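Local coordinates for protein staphylococcal superantigen-like 1 (PDB 4O1N) that probably promotes virulence by proteolytically cleaving host proteins, among them collagens and cytokines, at residues I116-L121 with K132-I137; I120-K125 with I203-V208. One frame throughout, in Å; residues are numbered along the deposited sequence.

Strand 120-125 of the beta-grasp sheet has a neighbour on each side, 128-134 antiparallel and 203-210 parallel. In contact 1 the chain around its start pairs antiparallel with 132-137, which leads out of the edge strand of a hairpin; in contact 2 the same strand runs parallel to 203-208, from the end of the domain. I120 and L121 serve both, and the contact centres lie about 9 Å apart. The two also touch directly: the Y135 ring atom CG lies 3.9 Å from I206 CD1, and I137 CD1 is 3.9 Å from I203 CD1. The backbone pairing of both contacts builds the sheet, and L121, Y135 and I206 lie on its face toward helix 144-159.

Contact 1 (I116-L121 with K132-I137); sequences INTPIL and KDFYYI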
ATOM      1  N   ILE A 116      16.801   2.200  -7.311  1.00 32.65           N
ATOM      2  CA  ILE A 116      15.860   3.011  -6.576  1.00 33.40           C
ATOM      3  C   ILE A 116      15.615   4.270  -7.369  1.00 31.33           C
ATOM      4  O   ILE A 116      16.548   4.982  -7.660  1.00 31.21           O
ATOM      5  CB  ILE A 116      16.381   3.348  -5.163  1.00 34.68           C
ATOM      6  CG1 ILE A 116      16.742   2.064  -4.384  1.00 33.83           C
ATOM      7  CG2 ILE A 116      15.297   4.077  -4.376  1.00 35.11           C
ATOM      8  CD1 ILE A 116      17.589   2.316  -3.164  1.00 33.63           C
ATOM      9  N   ASN A 117      14.375   4.546  -7.736  1.00 31.06           N
ATOM     10  CA  ASN A 117      14.111   5.765  -8.528  1.00 33.78           C
ATOM     11  C   ASN A 117      13.326   6.821  -7.763  1.00 30.50           C
ATOM     12  O   ASN A 117      12.362   6.501  -7.072  1.00 29.82           O
ATOM     13  CB  ASN A 117      13.412   5.434  -9.857  1.00 36.58           C
ATOM     14  CG  ASN A 117      12.744   4.062  -9.846  1.00 43.80           C
ATOM     15  OD1 ASN A 117      11.691   3.882  -9.226  1.00 48.44           O
ATOM     16  ND2 ASN A 117      13.363   3.073 -10.523  1.00 46.50           N
ATOM     17  N   THR A 118      13.734   8.074  -7.885  1.00 29.17           N
ATOM     18  CA  THR A 118      12.904   9.177  -7.401  1.00 30.72           C
ATOM     19  C   THR A 118      11.739   9.592  -8.361  1.00 30.97           C
ATOM     20  O   THR A 118      11.892   9.563  -9.573  1.00 32.38           O
ATOM     21  CB  THR A 118      13.783  10.413  -7.083  1.00 30.95           C
ATOM     22  OG1 THR A 118      14.508  10.835  -8.245  1.00 29.92           O
ATOM     23  CG2 THR A 118      14.760  10.097  -5.963  1.00 30.52           C
ATOM     24  N   PRO A 119      10.559   9.925  -7.821  1.00 33.42           N
ATOM     25  CA  PRO A 119       9.644  10.858  -8.467  1.00 35.37           C
ATOM     26  C   PRO A 119       9.495  12.080  -7.604  1.00 33.44           C
ATOM     27  O   PRO A 119       9.971  12.085  -6.464  1.00 32.88           O
ATOM     28  CB  PRO A 119       8.313  10.100  -8.496  1.00 35.92           C
ATOM     29  CG  PRO A 119       8.313   9.323  -7.258  1.00 38.01           C
ATOM     30  CD  PRO A 119       9.794   9.072  -6.897  1.00 39.89           C
ATOM     31  N   ILE A 120       8.852  13.105  -8.154  1.00 31.58           N
ATOM     32  CA  ILE A 120       8.622  14.320  -7.419  1.00 31.25           C
ATOM     33  C   ILE A 120       7.575  14.073  -6.373  1.00 30.15           C
ATOM     34  O   ILE A 120       6.618  13.387  -6.613  1.00 29.92           O
ATOM     35  CB  ILE A 120       8.177  15.461  -8.340  1.00 33.46           C
ATOM     36  CG1 ILE A 120       9.361  15.940  -9.181  1.00 32.69           C
ATOM     37  CG2 ILE A 120       7.642  16.646  -7.534  1.00 35.36           C
ATOM     38  CD1 ILE A 120       8.963  16.744 -10.389  1.00 33.29           C
ATOM     39  N   LEU A 121       7.788  14.621  -5.191  1.00 30.33           N
ATOM     40  CA  LEU A 121       6.799  14.544  -4.129  1.00 30.98           C
ATOM     41  C   LEU A 121       6.485  15.986  -3.659  1.00 31.41           C
ATOM     42  O   LEU A 121       7.397  16.753  -3.316  1.00 28.69           O
ATOM     43  CB  LEU A 121       7.299  13.672  -2.969  1.00 28.97           C
ATOM     44  CG  LEU A 121       6.408  13.649  -1.728  1.00 29.49           C
ATOM     45  CD1 LEU A 121       5.139  12.843  -1.984  1.00 29.86           C
ATOM     46  CD2 LEU A 121       7.158  13.086  -0.532  1.00 29.07           C
ATOM     47  N   LYS A 132       8.409  20.096  -0.961  1.00 37.93           N
ATOM     48  CA  LYS A 132       8.639  19.868  -2.369  1.00 37.08           C
ATOM     49  C   LYS A 132       9.964  19.138  -2.479  1.00 34.32           C
ATOM     50  O   LYS A 132      11.015  19.743  -2.301  1.00 31.85           O
ATOM     51  CB  LYS A 132       8.673  21.207  -3.103  1.00 39.72           C
ATOM     52  CG  LYS A 132       8.047  21.203  -4.488  1.00 43.80           C
ATOM     53  CD  LYS A 132       9.098  20.972  -5.543  1.00 46.91           C
ATOM     54  CE  LYS A 132       8.494  20.498  -6.854  1.00 51.53           C
ATOM     55  NZ  LYS A 132       9.554  20.031  -7.799  1.00 51.24           N
ATOM     56  N   ASP A 133       9.904  17.824  -2.738  1.00 33.86           N
ATOM     57  CA  ASP A 133      11.093  16.946  -2.677  1.00 31.74           C
ATOM     58  C   ASP A 133      10.865  15.679  -3.473  1.00 31.08           C
ATOM     59  O   ASP A 133      10.280  15.749  -4.568  1.00 33.44           O
ATOM     60  CB  ASP A 133      11.497  16.640  -1.216  1.00 30.56           C
ATOM     61  CG  ASP A 133      12.958  16.184  -1.098  1.00 30.99           C
ATOM     62  OD1 ASP A 133      13.836  17.044  -0.892  1.00 34.50           O
ATOM     63  OD2 ASP A 133      13.266  14.977  -1.270  1.00 31.63           O
ATOM     64  N   PHE A 134      11.285  14.532  -2.928  1.00 29.18           N
ATOM     65  CA  PHE A 134      11.265  13.275  -3.632  1.00 28.83           C
ATOM     66  C   PHE A 134      10.684  12.156  -2.815  1.00 28.65           C
ATOM     67  O   PHE A 134      10.794  12.172  -1.592  1.00 27.87           O
ATOM     68  CB  PHE A 134      12.682  12.902  -3.981  1.00 29.26           C
ATOM     69  CG  PHE A 134      13.321  13.825  -4.972  1.00 30.35           C
ATOM     70  CD1 PHE A 134      12.778  13.990  -6.236  1.00 30.76           C
ATOM     71  CD2 PHE A 134      14.489  14.487  -4.670  1.00 30.90           C
ATOM     72  CE1 PHE A 134      13.383  14.801  -7.171  1.00 29.75           C
ATOM     73  CE2 PHE A 134      15.096  15.310  -5.609  1.00 31.10           C
ATOM     74  CZ  PHE A 134      14.546  15.456  -6.859  1.00 30.17           C
ATOM     75  N   TYR A 135      10.068  11.189  -3.517  1.00 29.02           N
ATOM     76  CA  TYR A 135       9.619   9.922  -2.944  1.00 28.96           C
ATOM     77  C   TYR A 135      10.525   8.833  -3.545  1.00 29.47           C
ATOM     78  O   TYR A 135      10.814   8.877  -4.723  1.00 28.23           O
ATOM     79  CB  TYR A 135       8.143   9.676  -3.248  1.00 28.49           C
ATOM     80  CG  TYR A 135       7.523   8.542  -2.471  1.00 30.61           C
ATOM     81  CD1 TYR A 135       6.957   8.735  -1.207  1.00 31.13           C
ATOM     82  CD2 TYR A 135       7.514   7.252  -2.996  1.00 33.07           C
ATOM     83  CE1 TYR A 135       6.378   7.672  -0.506  1.00 33.39           C
ATOM     84  CE2 TYR A 135       6.955   6.183  -2.310  1.00 34.58           C
ATOM     85  CZ  TYR A 135       6.384   6.391  -1.060  1.00 35.84           C
ATOM     86  OH  TYR A 135       5.826   5.308  -0.389  1.00 37.63           O
ATOM     87  N   TYR A 136      10.997   7.873  -2.752  1.00 29.12           N
ATOM     88  CA  TYR A 136      11.920   6.866  -3.292  1.00 30.11           C
ATOM     89  C   TYR A 136      11.224   5.522  -3.461  1.00 30.42           C
ATOM     90  O   TYR A 136      10.461   5.129  -2.619  1.00 29.69           O
ATOM     91  CB  TYR A 136      13.154   6.764  -2.400  1.00 30.56           C
ATOM     92  CG  TYR A 136      13.926   8.079  -2.310  1.00 30.33           C
ATOM     93  CD1 TYR A 136      15.160   8.236  -2.962  1.00 30.22           C
ATOM     94  CD2 TYR A 136      13.414   9.176  -1.592  1.00 29.19           C
ATOM     95  CE1 TYR A 136      15.846   9.434  -2.883  1.00 30.73           C
ATOM     96  CE2 TYR A 136      14.099  10.388  -1.529  1.00 27.27           C
ATOM     97  CZ  TYR A 136      15.300  10.503  -2.169  1.00 27.73           C
ATOM     98  OH  TYR A 136      16.006  11.665  -2.124  1.00 28.27           O
ATOM     99  N   ILE A 137      11.483   4.836  -4.573  1.00 32.72           N
ATOM    100  CA  ILE A 137      10.733   3.652  -4.950  1.00 34.57           C
ATOM    101  C   ILE A 137      11.657   2.580  -5.456  1.00 38.80           C
ATOM    102  O   ILE A 137      12.378   2.787  -6.431  1.00 41.69           O
ATOM    103  CB  ILE A 137       9.789   3.950  -6.112  1.00 36.86           C
ATOM    104  CG1 ILE A 137       8.859   5.107  -5.772  1.00 38.54           C
ATOM    105  CG2 ILE A 137       8.980   2.717  -6.479  1.00 36.19           C
ATOM    106  CD1 ILE A 137       8.444   5.866  -7.004  1.00 41.17           C
TER
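The hairpin of strands 120-125 and 128-134, at the edge of the beta-grasp sheet, pairs L121 with D133 and frays beyond P119 and Y135. Two straight backbone bonds join the hydrogen-bonded pair, L121 N to D133 O and D133 N to L121 O, each 2.8 Å. I120 and F134 follow as a non-hydrogen-bonded pair. P119 has no N-H to give, yet its O accepts from Y135 N at 3.1 Å (164°). An isolated bridge between N117 and I137 then holds the two loops together.

Side chains divide between the two faces. Y135 CG lies anti to the backbone N (chi1 -168°), which carries the ring off toward L147 and L151 of helix 144-159, while its CB stays beside L121 CB at 4.1 Å. On that side too, I137 CD1 meets P119 CG at 3.5 Å. The other face is mostly exposed and gathers aromatic rings round T118. Its OG1 stands over one face of the F134 ring, whose edge receives P119 O in plane, 3.4 Å from CD1. The T118 methyl turns instead to Y136 and sits over a face of the phenol ring, with CG2 3.3 Å from CE1.

Contact 2 (I120-K125 with I203-V208); sequences ILEIKK and INKILV
The flat group here is the carboxylate of E122, approached at an oxygen by K205: NZ lies 2.6 Å from OE1, nearly along the C-O axis, in a salt bridge. Neither face of the carboxylate takes the ammonium group. The other oxygen, OE2, lies close to D129 OD1, from the neighbouring hairpin strand. Both chains are extended. With chi1 at -179° and no bend farther out, the lysine runs along the sheet past I120, with its CG 4.1 Å from I120 CB, to cross the end of the glutamate.

Beneath them, strands 120-125 and 203-208 run parallel, their directions 11° apart. A ladder of backbone bonds ties them: I206 N to I120 O at 2.8 Å, E122 N to I206 O, V208 N to E122 O, and K124 N to V208 O. The ladder begins with a longer link, I120 N to N204 O at 3.2 Å, where N204 and K205 form a classic beta bulge against T174.

The opposite face of the sheet is apolar and buried. L121 CD1 reaches I206 CG2 at 3.6 Å, and both residues pack on L151 of helix 144-159. Farther along, I123 and V208 lie side by side, with I123 CG2 4.1 Å from V208 CB, and I123 also touches H159.

The two faces thus differ in chemistry: on one, apolar side chains pack against L151 of the helix and, at V208, against I171 of strand 171-175, whereas on the partly exposed face the lysine probably offsets the repulsion between E122 and D129.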
ATOM      1  N   ILE A 120       8.852  13.105  -8.154  1.00 31.58           N
ATOM      2  CA  ILE A 120       8.622  14.320  -7.419  1.00 31.25           C
ATOM      3  C   ILE A 120       7.575  14.073  -6.373  1.00 30.15           C
ATOM      4  O   ILE A 120       6.618  13.387  -6.613  1.00 29.92           O
ATOM      5  CB  ILE A 120       8.177  15.461  -8.340  1.00 33.46           C
ATOM      6  CG1 ILE A 120       9.361  15.940  -9.181  1.00 32.69           C
ATOM      7  CG2 ILE A 120       7.642  16.646  -7.534  1.00 35.36           C
ATOM      8  CD1 ILE A 120       8.963  16.744 -10.389  1.00 33.29           C
ATOM      9  N   LEU A 121       7.788  14.621  -5.191  1.00 30.33           N
ATOM     10  CA  LEU A 121       6.799  14.544  -4.129  1.00 30.98           C
ATOM     11  C   LEU A 121       6.485  15.986  -3.659  1.00 31.41           C
ATOM     12  O   LEU A 121       7.397  16.753  -3.316  1.00 28.69           O
ATOM     13  CB  LEU A 121       7.299  13.672  -2.969  1.00 28.97           C
ATOM     14  CG  LEU A 121       6.408  13.649  -1.728  1.00 29.49           C
ATOM     15  CD1 LEU A 121       5.139  12.843  -1.984  1.00 29.86           C
ATOM     16  CD2 LEU A 121       7.158  13.086  -0.532  1.00 29.07           C
ATOM     17  N   GLU A 122       5.194  16.325  -3.654  1.00 30.42           N
ATOM     18  CA  GLU A 122       4.739  17.627  -3.259  1.00 32.13           C
ATOM     19  C   GLU A 122       3.613  17.475  -2.252  1.00 31.76           C
ATOM     20  O   GLU A 122       2.646  16.757  -2.494  1.00 32.43           O
ATOM     21  CB  GLU A 122       4.257  18.395  -4.498  1.00 33.74           C
ATOM     22  CG  GLU A 122       3.807  19.830  -4.245  1.00 34.99           C
ATOM     23  CD  GLU A 122       3.285  20.550  -5.500  1.00 38.37           C
ATOM     24  OE1 GLU A 122       3.184  19.919  -6.586  1.00 39.12           O
ATOM     25  OE2 GLU A 122       2.956  21.765  -5.403  1.00 38.32           O
ATOM     26  N   ILE A 123       3.705  18.170  -1.133  1.00 32.93           N
ATOM     27  CA  ILE A 123       2.643  18.100  -0.155  1.00 35.18           C
ATOM     28  C   ILE A 123       2.118  19.499   0.113  1.00 38.37           C
ATOM     29  O   ILE A 123       2.910  20.428   0.211  1.00 40.73           O
ATOM     30  CB  ILE A 123       3.126  17.455   1.137  1.00 34.26           C
ATOM     31  CG1 ILE A 123       3.850  16.149   0.833  1.00 32.55           C
ATOM     32  CG2 ILE A 123       1.943  17.189   2.050  1.00 36.29           C
ATOM     33  CD1 ILE A 123       4.356  15.422   2.048  1.00 32.35           C
ATOM     34  N   LYS A 124       0.788  19.627   0.219  1.00 41.08           N
ATOM     35  CA  LYS A 124       0.106  20.907   0.460  1.00 42.33           C
ATOM     36  C   LYS A 124      -0.852  20.856   1.646  1.00 42.85           C
ATOM     37  O   LYS A 124      -1.686  19.935   1.686  1.00 46.12           O
ATOM     38  CB  LYS A 124      -0.759  21.242  -0.742  1.00 41.51           C
ATOM     39  CG  LYS A 124       0.001  21.460  -2.003  1.00 43.12           C
ATOM     40  CD  LYS A 124      -0.850  22.237  -2.989  1.00 45.83           C
ATOM     41  CE  LYS A 124       0.057  22.973  -3.940  1.00 49.43           C
ATOM     42  NZ  LYS A 124      -0.715  23.614  -5.014  1.00 54.74           N
ATOM     43  N   LYS A 125      -0.746  21.818   2.581  1.00 41.40           N
ATOM     44  CA  LYS A 125      -1.853  22.155   3.520  1.00 42.88           C
ATOM     45  C   LYS A 125      -2.493  23.438   3.016  1.00 45.33           C
ATOM     46  O   LYS A 125      -1.791  24.343   2.545  1.00 44.33           O
ATOM     47  CB  LYS A 125      -1.398  22.338   4.986  1.00 40.27           C
ATOM     48  N   ILE A 203       6.426   6.135 -12.060  1.00 31.52           N
ATOM     49  CA  ILE A 203       5.680   7.142 -11.291  1.00 28.27           C
ATOM     50  C   ILE A 203       6.412   8.442 -11.438  1.00 26.82           C
ATOM     51  O   ILE A 203       7.542   8.545 -11.083  1.00 23.53           O
ATOM     52  CB  ILE A 203       5.613   6.804  -9.805  1.00 26.58           C
ATOM     53  CG1 ILE A 203       4.857   5.494  -9.625  1.00 26.36           C
ATOM     54  CG2 ILE A 203       4.936   7.942  -9.048  1.00 26.80           C
ATOM     55  CD1 ILE A 203       4.802   4.960  -8.214  1.00 26.38           C
ATOM     56  N   ASN A 204       5.744   9.436 -11.979  1.00 29.35           N
ATOM     57  CA  ASN A 204       6.392  10.693 -12.303  1.00 30.35           C
ATOM     58  C   ASN A 204       6.247  11.629 -11.154  1.00 30.26           C
ATOM     59  O   ASN A 204       7.192  12.332 -10.809  1.00 31.27           O
ATOM     60  CB  ASN A 204       5.712  11.323 -13.515  1.00 33.52           C
ATOM     61  CG  ASN A 204       6.318  12.670 -13.905  1.00 34.64           C
ATOM     62  OD1 ASN A 204       7.436  12.732 -14.410  1.00 39.43           O
ATOM     63  ND2 ASN A 204       5.575  13.743 -13.690  1.00 33.15           N
ATOM     64  N   LYS A 205       5.050  11.689 -10.580  1.00 29.23           N
ATOM     65  CA  LYS A 205       4.826  12.602  -9.470  1.00 29.11           C
ATOM     66  C   LYS A 205       3.775  12.111  -8.462  1.00 27.75           C
ATOM     67  O   LYS A 205       2.783  11.491  -8.819  1.00 25.42           O
ATOM     68  CB  LYS A 205       4.407  13.971 -10.013  1.00 30.24           C
ATOM     69  CG  LYS A 205       4.166  15.013  -8.937  1.00 30.32           C
ATOM     70  CD  LYS A 205       3.882  16.381  -9.536  1.00 32.22           C
ATOM     71  CE  LYS A 205       3.624  17.400  -8.417  1.00 33.16           C
ATOM     72  NZ  LYS A 205       3.840  18.784  -8.887  1.00 33.55           N
ATOM     73  N   ILE A 206       3.992  12.453  -7.199  1.00 27.34           N
ATOM     74  CA  ILE A 206       3.000  12.214  -6.176  1.00 27.90           C
ATOM     75  C   ILE A 206       2.672  13.512  -5.508  1.00 27.32           C
ATOM     76  O   ILE A 206       3.573  14.175  -4.995  1.00 27.08           O
ATOM     77  CB  ILE A 206       3.515  11.237  -5.120  1.00 28.17           C
ATOM     78  CG1 ILE A 206       3.602   9.842  -5.730  1.00 28.01           C
ATOM     79  CG2 ILE A 206       2.574  11.211  -3.917  1.00 28.19           C
ATOM     80  CD1 ILE A 206       4.512   8.936  -4.961  1.00 28.72           C
ATOM     81  N   LEU A 207       1.382  13.841  -5.537  1.00 27.03           N
ATOM     82  CA  LEU A 207       0.802  15.019  -4.919  1.00 29.05           C
ATOM     83  C   LEU A 207      -0.040  14.568  -3.717  1.00 28.29           C
ATOM     84  O   LEU A 207      -0.916  13.721  -3.868  1.00 26.15           O
ATOM     85  CB  LEU A 207      -0.141  15.728  -5.945  1.00 30.83           C
ATOM     86  CG  LEU A 207      -0.325  17.265  -6.030  1.00 31.30           C
ATOM     87  CD1 LEU A 207      -1.685  17.604  -6.608  1.00 32.58           C
ATOM     88  CD2 LEU A 207      -0.147  18.015  -4.728  1.00 30.75           C
ATOM     89  N   VAL A 208       0.214  15.149  -2.548  1.00 28.69           N
ATOM     90  CA  VAL A 208      -0.668  14.990  -1.390  1.00 30.09           C
ATOM     91  C   VAL A 208      -1.218  16.369  -0.974  1.00 31.96           C
ATOM     92  O   VAL A 208      -0.461  17.203  -0.486  1.00 33.57           O
ATOM     93  CB  VAL A 208       0.091  14.360  -0.187  1.00 30.13           C
ATOM     94  CG1 VAL A 208      -0.787  14.287   1.060  1.00 29.77           C
ATOM     95  CG2 VAL A 208       0.604  12.971  -0.540  1.00 29.78           C
TER